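Local coordinates for protein succinate dehydrogenase subunit A (Mycolicibacterium smegmatis MC2 51, PDB 6LUM) that carries FAD as the flavoprotein subunit of succinate dehydrogenase, which probably oxidises succinate to fumarate and passes the electrons on towards the respiratory chain, at residues G18-V23 / D403-G408; I360-N365 / E384-S389; R370-V375 / H551-K556. All blocks are in the same frame, centred on the assembly; numbering follows the deposited sequence.

Contact 1 (G18-V23 / D403-G408); sequences GMRAAV and DINVFG
Arg-20 and Ala-21, on the helix that follows the glycine-rich FAD-binding turn of a Rossmann-type fold, pack against Asn-405 and Gly-408 of helix 399-421. The two axes approach to 8.3 Å and cross at -33°, a near-parallel helix pair whose closest backbone point is Ala-21 against Gly-408, with 4.8 Å between their CA atoms. Gly-408 meets its neighbours with bare main chain, and the aliphatic part of Arg-20 lies against this surface: Arg-20 CG is 4.1 Å from Gly-408 C and 3.6 Å from the backbone O of Asn-405. The arginine reaches there because its CG stands trans to the backbone N (chi1 -175°), after which the chain bends at the next bond. Its side chain crosses that of Asn-405 at about a right angle, with the guanidinium and amide planes 74° apart, and no hydrogen bond joins the two. The charge is answered within its own helix instead, where NH2 of Arg-20 forms a salt bridge with Glu-24. Helix 80-100 touches the same region, through Met-100 on Arg-20 and Leu-97 on Asn-405. All the touching residues are buried. At the next residue after Arg-20, the methyl CB of Ala-21 rests 3.3 Å from the carbonyl O of Gly-408.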
loop_
_atom_site.group_PDB
_atom_site.type_symbol
_atom_site.label_atom_id
_atom_site.label_comp_id
_atom_site.label_asym_id
_atom_site.label_seq_id
_atom_site.Cartn_x
_atom_site.Cartn_y
_atom_site.Cartn_z
ATOM N N GLY D 18 11.554 -2.918 -29.390
ATOM C CA GLY D 18 12.149 -2.130 -28.328
ATOM C C GLY D 18 11.378 -2.218 -27.029
ATOM O O GLY D 18 11.961 -2.393 -25.964
ATOM N N MET D 19 10.058 -2.109 -27.095
ATOM C CA MET D 19 9.287 -2.196 -25.869
ATOM C C MET D 19 9.177 -3.620 -25.354
ATOM O O MET D 19 9.026 -3.812 -24.149
ATOM C CB MET D 19 7.909 -1.582 -26.069
ATOM C CG MET D 19 7.892 -0.115 -25.715
ATOM S SD MET D 19 6.263 0.581 -25.534
ATOM C CE MET D 19 5.612 0.282 -27.153
ATOM N N ARG D 20 9.326 -4.623 -26.215
ATOM C CA ARG D 20 9.429 -5.995 -25.734
ATOM C C ARG D 20 10.727 -6.210 -24.959
ATOM O O ARG D 20 10.721 -6.720 -23.828
ATOM C CB ARG D 20 9.326 -6.941 -26.919
ATOM C CG ARG D 20 9.298 -8.370 -26.553
ATOM C CD ARG D 20 8.323 -8.604 -25.451
ATOM N NE ARG D 20 7.969 -10.006 -25.348
ATOM C CZ ARG D 20 7.532 -10.573 -24.237
ATOM N NH1 ARG D 20 7.222 -11.856 -24.230
ATOM N NH2 ARG D 20 7.431 -9.862 -23.131
ATOM N N ALA D 21 11.852 -5.814 -25.551
ATOM C CA ALA D 21 13.121 -5.887 -24.845
ATOM C C ALA D 21 13.104 -5.067 -23.570
ATOM O O ALA D 21 13.765 -5.431 -22.601
ATOM C CB ALA D 21 14.252 -5.420 -25.750
ATOM N N ALA D 22 12.366 -3.963 -23.540
ATOM C CA ALA D 22 12.295 -3.185 -22.311
ATOM C C ALA D 22 11.472 -3.882 -21.251
ATOM O O ALA D 22 11.862 -3.880 -20.084
ATOM C CB ALA D 22 11.717 -1.802 -22.586
ATOM N N VAL D 23 10.341 -4.477 -21.628
ATOM C CA VAL D 23 9.571 -5.281 -20.683
ATOM C C VAL D 23 10.463 -6.323 -20.034
ATOM O O VAL D 23 10.391 -6.557 -18.822
ATOM C CB VAL D 23 8.374 -5.937 -21.392
ATOM C CG1 VAL D 23 7.821 -7.036 -20.554
ATOM C CG2 VAL D 23 7.304 -4.926 -21.661
ATOM N N ASP D 403 8.727 -12.350 -35.243
ATOM C CA ASP D 403 10.129 -11.973 -35.158
ATOM C C ASP D 403 10.376 -10.977 -34.042
ATOM O O ASP D 403 11.245 -11.184 -33.192
ATOM C CB ASP D 403 10.549 -11.408 -36.518
ATOM C CG ASP D 403 11.896 -10.711 -36.503
ATOM O OD1 ASP D 403 12.661 -10.825 -35.529
ATOM O OD2 ASP D 403 12.190 -10.020 -37.497
ATOM N N ILE D 404 9.639 -9.868 -34.040
ATOM C CA ILE D 404 9.948 -8.800 -33.095
ATOM C C ILE D 404 9.699 -9.275 -31.671
ATOM O O ILE D 404 10.519 -9.050 -30.785
ATOM C CB ILE D 404 9.178 -7.510 -33.432
ATOM C CG1 ILE D 404 7.683 -7.654 -33.208
ATOM C CG2 ILE D 404 9.439 -7.100 -34.852
ATOM C CD1 ILE D 404 6.976 -6.367 -33.085
ATOM N N ASN D 405 8.621 -10.030 -31.448
ATOM C CA ASN D 405 8.369 -10.546 -30.103
ATOM C C ASN D 405 9.491 -11.468 -29.637
ATOM O O ASN D 405 10.144 -11.217 -28.612
ATOM C CB ASN D 405 7.031 -11.276 -30.066
ATOM C CG ASN D 405 5.874 -10.339 -29.887
ATOM O OD1 ASN D 405 5.082 -10.136 -30.799
ATOM N ND2 ASN D 405 5.769 -9.755 -28.708
ATOM N N VAL D 406 9.737 -12.537 -30.394
ATOM C CA VAL D 406 10.720 -13.537 -29.990
ATOM C C VAL D 406 12.084 -12.897 -29.779
ATOM O O VAL D 406 12.671 -12.980 -28.689
ATOM C CB VAL D 406 10.790 -14.661 -31.036
ATOM C CG1 VAL D 406 11.864 -15.634 -30.669
ATOM C CG2 VAL D 406 9.462 -15.355 -31.150
ATOM N N PHE D 407 12.609 -12.237 -30.806
ATOM C CA PHE D 407 13.984 -11.779 -30.724
ATOM C C PHE D 407 14.144 -10.499 -29.928
ATOM O O PHE D 407 15.243 -10.244 -29.435
ATOM C CB PHE D 407 14.555 -11.630 -32.125
ATOM C CG PHE D 407 14.724 -12.935 -32.827
ATOM C CD1 PHE D 407 15.753 -13.785 -32.488
ATOM C CD2 PHE D 407 13.836 -13.331 -33.800
ATOM C CE1 PHE D 407 15.900 -14.983 -33.118
ATOM C CE2 PHE D 407 13.985 -14.528 -34.432
ATOM C CZ PHE D 407 15.015 -15.355 -34.091
ATOM N N GLY D 408 13.083 -9.724 -29.708
ATOM C CA GLY D 408 13.188 -8.631 -28.770
ATOM C C GLY D 408 13.279 -9.125 -27.348
ATOM O O GLY D 408 14.052 -8.595 -26.551
#

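Contact 2 (I360-N365 / E384-S389). With FAD (flavin-adenine dinucleotide), chain Y.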
loop_
_atom_site.group_PDB
_atom_site.type_symbol
_atom_site.label_atom_id
_atom_site.label_comp_id
_atom_site.label_asym_id
_atom_site.label_seq_id
_atom_site.Cartn_x
_atom_site.Cartn_y
_atom_site.Cartn_z
ATOM N N ILE D 360 21.221 -5.070 -39.658
ATOM C CA ILE D 360 22.393 -5.313 -38.821
ATOM C C ILE D 360 22.541 -6.806 -38.570
ATOM O O ILE D 360 21.626 -7.420 -38.016
ATOM C CB ILE D 360 22.279 -4.566 -37.487
ATOM C CG1 ILE D 360 21.878 -3.117 -37.707
ATOM C CG2 ILE D 360 23.573 -4.623 -36.752
ATOM C CD1 ILE D 360 21.373 -2.458 -36.470
ATOM N N PRO D 361 23.669 -7.427 -38.914
ATOM C CA PRO D 361 23.792 -8.882 -38.776
ATOM C C PRO D 361 24.001 -9.270 -37.322
ATOM O O PRO D 361 24.959 -8.830 -36.688
ATOM C CB PRO D 361 25.022 -9.205 -39.623
ATOM C CG PRO D 361 25.830 -8.000 -39.532
ATOM C CD PRO D 361 24.912 -6.831 -39.415
ATOM N N THR D 362 23.111 -10.104 -36.792
ATOM C CA THR D 362 23.175 -10.499 -35.394
ATOM C C THR D 362 23.178 -12.019 -35.281
ATOM O O THR D 362 23.089 -12.741 -36.274
ATOM C CB THR D 362 22.011 -9.910 -34.591
ATOM O OG1 THR D 362 20.845 -10.706 -34.788
ATOM C CG2 THR D 362 21.713 -8.509 -35.025
ATOM N N THR D 363 23.304 -12.500 -34.047
ATOM C CA THR D 363 23.173 -13.908 -33.709
ATOM C C THR D 363 21.815 -14.158 -33.072
ATOM O O THR D 363 21.077 -13.229 -32.742
ATOM C CB THR D 363 24.278 -14.349 -32.751
ATOM O OG1 THR D 363 24.132 -13.659 -31.507
ATOM C CG2 THR D 363 25.623 -14.026 -33.325
ATOM N N VAL D 364 21.498 -15.438 -32.866
ATOM C CA VAL D 364 20.179 -15.802 -32.363
ATOM C C VAL D 364 19.899 -15.216 -30.991
ATOM O O VAL D 364 18.744 -15.177 -30.567
ATOM C CB VAL D 364 20.016 -17.328 -32.336
ATOM C CG1 VAL D 364 20.116 -17.886 -33.738
ATOM C CG2 VAL D 364 21.059 -17.948 -31.434
ATOM N N ASN D 365 20.921 -14.756 -30.282
ATOM C CA ASN D 365 20.715 -14.100 -29.001
ATOM C C ASN D 365 20.672 -12.584 -29.109
ATOM O O ASN D 365 20.294 -11.924 -28.138
ATOM C CB ASN D 365 21.810 -14.504 -28.015
ATOM C CG ASN D 365 21.955 -15.997 -27.897
ATOM O OD1 ASN D 365 20.985 -16.704 -27.639
ATOM N ND2 ASN D 365 23.169 -16.491 -28.092
ATOM N N GLU D 384 13.150 -4.992 -36.913
ATOM C CA GLU D 384 13.306 -4.899 -38.353
ATOM C C GLU D 384 14.660 -4.351 -38.768
ATOM O O GLU D 384 15.042 -4.501 -39.931
ATOM C CB GLU D 384 12.203 -4.031 -38.951
ATOM C CG GLU D 384 12.023 -4.243 -40.421
ATOM C CD GLU D 384 11.300 -3.112 -41.105
ATOM O OE1 GLU D 384 10.420 -2.492 -40.478
ATOM O OE2 GLU D 384 11.614 -2.833 -42.278
ATOM N N CYS D 385 15.394 -3.726 -37.852
ATOM C CA CYS D 385 16.758 -3.326 -38.156
ATOM C C CYS D 385 17.707 -4.508 -38.114
ATOM O O CYS D 385 18.712 -4.510 -38.827
ATOM C CB CYS D 385 17.225 -2.252 -37.182
ATOM S SG CYS D 385 17.183 -2.739 -35.475
ATOM N N ALA D 386 17.406 -5.515 -37.306
ATOM C CA ALA D 386 18.271 -6.669 -37.163
ATOM C C ALA D 386 18.040 -7.657 -38.286
ATOM O O ALA D 386 16.929 -7.814 -38.787
ATOM C CB ALA D 386 18.024 -7.356 -35.830
ATOM N N CYS D 387 19.110 -8.322 -38.687
ATOM C CA CYS D 387 19.065 -9.363 -39.705
ATOM C C CYS D 387 19.675 -10.605 -39.083
ATOM O O CYS D 387 20.850 -10.902 -39.280
ATOM C CB CYS D 387 19.796 -8.944 -40.949
ATOM S SG CYS D 387 19.948 -10.209 -42.198
ATOM N N VAL D 388 18.858 -11.338 -38.328
ATOM C CA VAL D 388 19.203 -12.698 -37.950
ATOM C C VAL D 388 19.100 -13.624 -39.147
ATOM O O VAL D 388 19.628 -14.740 -39.118
ATOM C CB VAL D 388 18.278 -13.158 -36.806
ATOM C CG1 VAL D 388 18.701 -14.502 -36.262
ATOM C CG2 VAL D 388 18.233 -12.124 -35.718
ATOM N N SER D 389 18.464 -13.144 -40.220
ATOM C CA SER D 389 18.148 -13.910 -41.422
ATOM C C SER D 389 17.142 -15.008 -41.104
ATOM O O SER D 389 17.356 -16.183 -41.392
ATOM C CB SER D 389 19.401 -14.471 -42.085
ATOM O OG SER D 389 20.053 -15.369 -41.216
HETATM P PA FAD Y . 9.191 0.040 -35.541
HETATM O O1A FAD Y . 7.903 -0.356 -34.862
HETATM O O2A FAD Y . 9.275 0.051 -37.048
HETATM O O5B FAD Y . 9.616 1.497 -35.003
HETATM C C5B FAD Y . 10.965 1.768 -34.628
HETATM C C4B FAD Y . 10.983 2.484 -33.284
HETATM O O4B FAD Y . 12.326 2.827 -32.934
HETATM C C3B FAD Y . 10.169 3.768 -33.332
HETATM O O3B FAD Y . 9.033 3.653 -32.464
HETATM C C2B FAD Y . 11.117 4.885 -32.918
HETATM O O2B FAD Y . 10.670 5.592 -31.754
HETATM C C1B FAD Y . 12.455 4.220 -32.631
HETATM N N9A FAD Y . 13.511 4.827 -33.480
HETATM C C8A FAD Y . 13.670 4.629 -34.802
HETATM N N7A FAD Y . 14.730 5.331 -35.278
HETATM C C5A FAD Y . 15.272 5.999 -34.242
HETATM C C6A FAD Y . 16.411 6.925 -34.046
HETATM N N6A FAD Y . 17.207 7.287 -35.080
HETATM N N1A FAD Y . 16.631 7.396 -32.798
HETATM C C2A FAD Y . 15.848 7.045 -31.761
HETATM N N3A FAD Y . 14.798 6.211 -31.866
HETATM C C4A FAD Y . 14.463 5.663 -33.060
HETATM N N1 FAD Y . 4.244 -7.122 -40.163
HETATM C C2 FAD Y . 3.471 -8.204 -39.894
HETATM O O2 FAD Y . 4.008 -9.213 -39.389
HETATM N N3 FAD Y . 2.151 -8.236 -40.149
HETATM C C4 FAD Y . 1.502 -7.196 -40.688
HETATM O O4 FAD Y . 0.273 -7.256 -40.913
HETATM C C4X FAD Y . 2.274 -5.973 -41.012
HETATM N N5 FAD Y . 1.694 -4.881 -41.558
HETATM C C5X FAD Y . 2.426 -3.779 -41.844
HETATM C C6 FAD Y . 1.808 -2.667 -42.405
HETATM C C7 FAD Y . 2.553 -1.531 -42.701
HETATM C C7M FAD Y . 1.880 -0.328 -43.310
HETATM C C8 FAD Y . 4.012 -1.501 -42.418
HETATM C C8M FAD Y . 4.816 -0.269 -42.740
HETATM C C9 FAD Y . 4.635 -2.610 -41.857
HETATM C C9A FAD Y . 3.891 -3.746 -41.560
HETATM N N10 FAD Y . 4.514 -4.874 -40.991
HETATM C C10 FAD Y . 3.723 -6.003 -40.708
HETATM C "C1'" FAD Y . 5.950 -4.872 -40.703
HETATM C "C2'" FAD Y . 6.167 -4.985 -39.198
HETATM O "O2'" FAD Y . 5.262 -4.109 -38.517
HETATM C "C3'" FAD Y . 7.600 -4.626 -38.824
HETATM O "O3'" FAD Y . 8.449 -5.758 -39.045
HETATM C "C4'" FAD Y . 7.691 -4.200 -37.363
HETATM O "O4'" FAD Y . 6.612 -3.308 -37.060
HETATM C "C5'" FAD Y . 9.019 -3.507 -37.076
HETATM O "O5'" FAD Y . 8.904 -2.733 -35.883
HETATM P P FAD Y . 10.181 -2.501 -34.931
HETATM O O1P FAD Y . 9.797 -2.890 -33.524
HETATM O O2P FAD Y . 11.382 -3.138 -35.588
HETATM O O3P FAD Y . 10.369 -0.903 -34.978
#
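Ile-360 begins the pairing with Cys-385: its backbone N donates to Cys-385 O at 2.7 Å, the donor lying in the carbonyl plane. Its side chain follows the same carbonyl, and CD1 ends 4.2 Å from CB of Cys-385. The carbonyl of Ile-360 then accepts from Cys-387 N at 2.8 Å, this time from a donor 41° out of the carbonyl plane. Bonds to Cys-385 and Cys-387, the residues flanking Ala-386, are the signature of a parallel bridge, here between Ile-360 and Ala-386. Pro-361 continues the register opposite Cys-387, and these two side chains lie on the other face of the sheet from Ile-360 and Ala-386. The result is a short two-stranded parallel sheet in the FAD-binding part of the flavoprotein, and its second strand leads directly from the cofactor, since Glu-384 N donates to FAD O2P at 2.9 Å. Beyond the strand, Thr-362 N reaches Cys-387 O only by a weak bond of 3.5 Å. Its side chain divides the work: CG2 sits 3.9 Å from CB of Ala-386, while OG1, placed between the backbone N and carbonyl carbon (chi1 81°), faces CG2 of Val-388 and donates to Thr-363 O from above that carbonyl's plane. A glycine here would probably leave the methyl of Ala-386 without its apolar neighbour and Thr-363 O without this hydroxyl. Thr-363 directs its own OG1 to Gln-367. At Val-364, CG1 comes 4.5 Å from CG1 of Val-388.

Contact 3 (R370-V375 / H551-K556); sequences RDNTNV and HTMAYK
The middle strand of a three-stranded antiparallel sheet, 550-556, sends Met-553 and Tyr-555 from one face onto the loop 370-375, where Arg-370, Asp-371 and Asn-372 meet them. The spacing shows that side chains carry the contact: the nearest CA pairs, Asn-372 with Met-553 and Arg-370 with Tyr-555, are 8.8 and 9.7 Å apart, and no hydrogen bond links the segments. Met-553 starts with CG trans to its carbonyl carbon and folds at its last torsion (chi3 70°), which brings the thioether end alongside the loop. Its SD lies 3.4 Å from OD1 of Asn-372, the two side chains meeting at a slant, and its methyl CE comes 4.3 Å from the backbone O of Asp-371. Two residues on, the Tyr-555 ring presents its edge, with Arg-370 O close to the ring plane and 4.0 Å from CE2. The same ring carries its hydroxyl to the next residue of the loop, where OH is 4.1 Å from CA of Asp-371. Between the hydroxyl and that residue's carboxylate the separation is 4.3 Å, from OH to OD1, which is too long for a hydrogen bond. The tyrosine has a charged partner within its own sheet, Arg-566, with which it makes a cation-pi interaction. Strand 550-556 is held by backbone bonds to strand 565-571 and to strand 234-235, and Pro-233 adds contacts to both Met-553 and Tyr-555. Alternate side chains rising from one face of an antiparallel strand to meet a loop are the pattern here, and they join the FAD-binding family region to the C-terminal region of the fumarate reductase/succinate dehydrogenase flavoprotein fold.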
loop_
_atom_site.group_PDB
_atom_site.type_symbol
_atom_site.label_atom_id
_atom_site.label_comp_id
_atom_site.label_asym_id
_atom_site.label_seq_id
_atom_site.Cartn_x
_atom_site.Cartn_y
_atom_site.Cartn_z
ATOM N N ARG D 370 30.632 -8.307 -36.009
ATOM C CA ARG D 370 31.523 -7.408 -36.717
ATOM C C ARG D 370 32.349 -8.123 -37.767
ATOM O O ARG D 370 33.093 -7.465 -38.498
ATOM C CB ARG D 370 32.461 -6.688 -35.744
ATOM C CG ARG D 370 33.657 -7.506 -35.336
ATOM C CD ARG D 370 34.729 -6.648 -34.705
ATOM N NE ARG D 370 35.897 -7.447 -34.357
ATOM C CZ ARG D 370 36.109 -7.969 -33.157
ATOM N NH1 ARG D 370 35.234 -7.772 -32.182
ATOM N NH2 ARG D 370 37.198 -8.684 -32.932
ATOM N N ASP D 371 32.241 -9.441 -37.856
ATOM C CA ASP D 371 32.847 -10.249 -38.903
ATOM C C ASP D 371 31.802 -11.291 -39.265
ATOM O O ASP D 371 30.620 -11.150 -38.939
ATOM C CB ASP D 371 34.165 -10.874 -38.430
ATOM C CG ASP D 371 35.310 -9.886 -38.415
ATOM O OD1 ASP D 371 35.283 -8.927 -39.212
ATOM O OD2 ASP D 371 36.238 -10.065 -37.598
ATOM N N ASN D 372 32.208 -12.348 -39.957
ATOM C CA ASN D 372 31.297 -13.472 -40.089
ATOM C C ASN D 372 31.220 -14.292 -38.810
ATOM O O ASN D 372 30.313 -15.117 -38.673
ATOM C CB ASN D 372 31.714 -14.373 -41.250
ATOM C CG ASN D 372 31.995 -13.596 -42.511
ATOM O OD1 ASN D 372 31.436 -12.527 -42.727
ATOM N ND2 ASN D 372 32.861 -14.134 -43.357
ATOM N N THR D 373 32.148 -14.085 -37.880
ATOM C CA THR D 373 32.258 -14.895 -36.671
ATOM C C THR D 373 32.276 -14.082 -35.387
ATOM O O THR D 373 31.683 -14.508 -34.395
ATOM C CB THR D 373 33.533 -15.748 -36.725
ATOM O OG1 THR D 373 34.652 -14.947 -36.331
ATOM C CG2 THR D 373 33.777 -16.282 -38.124
ATOM N N ASN D 374 32.945 -12.933 -35.373
ATOM C CA ASN D 374 33.179 -12.207 -34.134
ATOM C C ASN D 374 31.913 -11.484 -33.690
ATOM O O ASN D 374 30.873 -11.544 -34.337
ATOM C CB ASN D 374 34.336 -11.234 -34.309
ATOM C CG ASN D 374 35.638 -11.936 -34.597
ATOM O OD1 ASN D 374 36.435 -12.182 -33.695
ATOM N ND2 ASN D 374 35.862 -12.268 -35.860
ATOM N N VAL D 375 32.006 -10.789 -32.562
ATOM C CA VAL D 375 30.850 -10.151 -31.942
ATOM C C VAL D 375 31.317 -8.916 -31.193
ATOM O O VAL D 375 32.318 -8.954 -30.476
ATOM C CB VAL D 375 30.113 -11.121 -30.998
ATOM C CG1 VAL D 375 29.397 -10.364 -29.925
ATOM C CG2 VAL D 375 29.121 -11.956 -31.764
ATOM N N HIS D 551 24.830 -14.715 -47.781
ATOM C CA HIS D 551 24.486 -13.354 -47.419
ATOM C C HIS D 551 25.581 -12.415 -47.892
ATOM O O HIS D 551 26.766 -12.745 -47.830
ATOM C CB HIS D 551 24.315 -13.223 -45.912
ATOM C CG HIS D 551 23.187 -14.028 -45.352
ATOM N ND1 HIS D 551 21.879 -13.852 -45.742
ATOM C CD2 HIS D 551 23.171 -15.002 -44.414
ATOM C CE1 HIS D 551 21.107 -14.689 -45.076
ATOM N NE2 HIS D 551 21.866 -15.397 -44.263
ATOM N N THR D 552 25.183 -11.247 -48.374
ATOM C CA THR D 552 26.126 -10.201 -48.731
ATOM C C THR D 552 26.336 -9.300 -47.529
ATOM O O THR D 552 25.378 -8.933 -46.851
ATOM C CB THR D 552 25.599 -9.378 -49.904
ATOM O OG1 THR D 552 25.424 -10.221 -51.046
ATOM C CG2 THR D 552 26.565 -8.274 -50.248
ATOM N N MET D 553 27.586 -8.945 -47.258
ATOM C CA MET D 553 27.909 -8.049 -46.160
ATOM C C MET D 553 28.704 -6.878 -46.705
ATOM O O MET D 553 29.611 -7.066 -47.516
ATOM C CB MET D 553 28.681 -8.780 -45.068
ATOM C CG MET D 553 27.918 -9.953 -44.511
ATOM S SD MET D 553 28.594 -10.589 -42.982
ATOM C CE MET D 553 28.174 -9.266 -41.876
ATOM N N ALA D 554 28.351 -5.673 -46.281
ATOM C CA ALA D 554 28.945 -4.457 -46.806
ATOM C C ALA D 554 29.606 -3.690 -45.677
ATOM O O ALA D 554 29.011 -3.521 -44.606
ATOM C CB ALA D 554 27.894 -3.592 -47.491
ATOM N N TYR D 555 30.836 -3.238 -45.920
ATOM C CA TYR D 555 31.605 -2.428 -44.989
ATOM C C TYR D 555 31.923 -1.089 -45.631
ATOM O O TYR D 555 32.274 -1.025 -46.812
ATOM C CB TYR D 555 32.919 -3.102 -44.595
ATOM C CG TYR D 555 32.802 -4.494 -44.040
ATOM C CD1 TYR D 555 32.702 -5.587 -44.877
ATOM C CD2 TYR D 555 32.826 -4.717 -42.676
ATOM C CE1 TYR D 555 32.607 -6.852 -44.377
ATOM C CE2 TYR D 555 32.733 -5.983 -42.168
ATOM C CZ TYR D 555 32.621 -7.047 -43.023
ATOM O OH TYR D 555 32.527 -8.321 -42.521
ATOM N N LYS D 556 31.816 -0.026 -44.847
ATOM C CA LYS D 556 32.149 1.313 -45.306
ATOM C C LYS D 556 33.620 1.588 -45.043
ATOM O O LYS D 556 34.149 1.223 -43.991
ATOM C CB LYS D 556 31.286 2.350 -44.594
ATOM C CG LYS D 556 31.360 3.738 -45.175
ATOM C CD LYS D 556 30.752 4.733 -44.215
ATOM C CE LYS D 556 30.635 6.097 -44.842
ATOM N NZ LYS D 556 29.663 6.088 -45.958
#

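Overall arrangement
From the N terminus, segment 18-23 of helix 16-28 is met again only after 379 intervening residues, when segment 403-408 of helix 399-421 closes contact 1. Contact 2 is nested inside that loop, a short closure of 18 intervening residues whose second strand runs on in the chain to helix 399-421. Contact 3 starts between the two segments of contact 2 and ends far beyond contact 1, at strand 550-556, so it crosses both. Phe-407 CD1 lies 3.8 Å from Val-364 O, and Pro-361 CG 3.5 Å from Met-553 CE. Contacts 1 and 3 remain about 12 Å apart at their nearest atoms. In space the order is Rossmann-type helix, parallel strand pair and C-terminal sheet, with contact 2 touching both of the others.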